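Local coordinates for stage III sporulation protein AF (Bacillus subtilis, PDB 6DCS) that is a membrane-bound sporulation protein and part of a channel essential for spore formation, probably contributing a soluble ring-building domain, at residues Q8-Q11 / R12-I15. Residues are numbered along the deposited sequence; the frame is centred on the assembly and turned at random.
Sequences QASQ and RAYI. With SO4 (sulfate ion), chain C.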
loop_
_atom_site.group_PDB
_atom_site.type_symbol
_atom_site.label_atom_id
_atom_site.label_comp_id
_atom_site.label_asym_id
_atom_site.label_seq_id
_atom_site.Cartn_x
_atom_site.Cartn_y
_atom_site.Cartn_z
ATOM N N GLN A 8 3.037 -22.781 3.901
ATOM C CA GLN A 8 3.341 -23.966 3.106
ATOM C C GLN A 8 4.724 -23.829 2.468
ATOM O O GLN A 8 5.028 -22.810 1.834
ATOM C CB GLN A 8 2.291 -24.179 2.016
ATOM C CG GLN A 8 2.795 -24.966 0.793
ATOM C CD GLN A 8 1.667 -25.620 -0.033
ATOM O OE1 GLN A 8 0.486 -25.529 0.324
ATOM N NE2 GLN A 8 2.039 -26.309 -1.117
ATOM N N ALA A 9 5.552 -24.855 2.628
ATOM C CA ALA A 9 6.885 -24.834 2.047
ATOM C C ALA A 9 6.818 -24.481 0.573
ATOM O O ALA A 9 5.997 -25.027 -0.169
ATOM C CB ALA A 9 7.563 -26.191 2.243
ATOM N N SER A 10 7.657 -23.532 0.153
ATOM C CA SER A 10 7.656 -23.082 -1.234
ATOM C C SER A 10 8.876 -22.206 -1.509
ATOM O O SER A 10 8.962 -21.047 -1.055
ATOM C CB SER A 10 6.376 -22.327 -1.543
ATOM O OG SER A 10 6.100 -22.345 -2.924
ATOM N N GLN A 11 9.824 -22.774 -2.256
ATOM C CA GLN A 11 10.868 -21.985 -2.887
ATOM C C GLN A 11 10.290 -20.711 -3.467
ATOM O O GLN A 11 10.704 -19.598 -3.122
ATOM C CB GLN A 11 11.528 -22.783 -4.001
ATOM C CG GLN A 11 12.538 -21.971 -4.740
ATOM C CD GLN A 11 13.916 -22.215 -4.168
ATOM O OE1 GLN A 11 14.601 -21.289 -3.722
ATOM N NE2 GLN A 11 14.331 -23.487 -4.173
ATOM N N ARG A 12 9.327 -20.868 -4.367
ATOM C CA ARG A 12 8.768 -19.707 -5.035
ATOM C C ARG A 12 8.265 -18.694 -4.022
ATOM O O ARG A 12 8.487 -17.494 -4.180
ATOM C CB ARG A 12 7.652 -20.133 -5.979
ATOM C CG ARG A 12 8.088 -20.311 -7.421
ATOM C CD ARG A 12 6.863 -20.579 -8.291
ATOM N NE ARG A 12 6.457 -21.990 -8.284
ATOM C CZ ARG A 12 6.544 -22.795 -9.337
ATOM N NH1 ARG A 12 7.019 -22.317 -10.476
ATOM N NH2 ARG A 12 6.151 -24.068 -9.254
ATOM N N ALA A 13 7.630 -19.157 -2.946
ATOM C CA ALA A 13 7.157 -18.203 -1.950
ATOM C C ALA A 13 8.313 -17.559 -1.205
ATOM O O ALA A 13 8.282 -16.354 -0.933
ATOM C CB ALA A 13 6.220 -18.875 -0.965
ATOM N N TYR A 14 9.343 -18.344 -0.864
ATOM C CA TYR A 14 10.513 -17.798 -0.183
ATOM C C TYR A 14 11.062 -16.587 -0.924
ATOM O O TYR A 14 11.274 -15.511 -0.340
ATOM C CB TYR A 14 11.604 -18.865 -0.067
ATOM C CG TYR A 14 12.990 -18.251 -0.019
ATOM C CD1 TYR A 14 13.423 -17.587 1.116
ATOM C CD2 TYR A 14 13.843 -18.320 -1.115
ATOM C CE1 TYR A 14 14.652 -17.019 1.164
ATOM C CE2 TYR A 14 15.073 -17.767 -1.077
ATOM C CZ TYR A 14 15.492 -17.095 0.073
ATOM O OH TYR A 14 16.749 -16.493 0.152
ATOM N N ILE A 15 11.339 -16.774 -2.215
ATOM C CA ILE A 15 11.875 -15.702 -3.033
ATOM C C ILE A 15 10.968 -14.497 -2.953
ATOM O O ILE A 15 11.423 -13.362 -2.720
ATOM C CB ILE A 15 12.037 -16.188 -4.478
ATOM C CG1 ILE A 15 13.217 -17.147 -4.555
ATOM C CG2 ILE A 15 12.181 -15.026 -5.426
ATOM C CD1 ILE A 15 13.163 -18.008 -5.788
HETATM S S SO4 C . 7.756 -24.584 -5.033
HETATM O O1 SO4 C . 6.711 -25.530 -4.566
HETATM O O2 SO4 C . 7.492 -24.138 -6.404
HETATM O O3 SO4 C . 9.105 -25.178 -4.897
HETATM O O4 SO4 C . 7.676 -23.358 -4.242
#
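Two backbone bonds start the first turn of helix 11-30: Tyr14 N donates to Ser10 O at 2.7 Å, and Ile15 N to Gln11 O at 3.0 Å with an N-H...O angle of 169°. At the open end of this turn sits a sulfate, probably taken up from the crystallisation liquor. Arg12 N is hydrogen-bonded to sulfate O4 at 3.0 Å, although the placing of that oxygen, crowded against Ser10, is doubtful. A bend of the Arg12 chain at chi3 (-83°) turns the guanidinium back toward the ion, leaving NE 3.0 Å from sulfate O2 in an oblique approach, while NH1 makes a weak hydrogen bond to Glu47 O. The positive guanidinium and the amino-terminal end of the helix would both be expected to favour an anion here.

Ser10 CB meets Ala13 CB at 3.5 Å. With CG anti to the backbone N (chi1 176°), Gln11 runs alongside Tyr14, its amide plane steeply inclined to the ring, and OE1 lies 4.1 Å from Ile15 CD1. Ile15 also touches Val49. The arrangement is a helix N-terminus with Ser10 as N-cap, opening the first helix of this domain, whose family belongs to the ring-building clan of secretion systems.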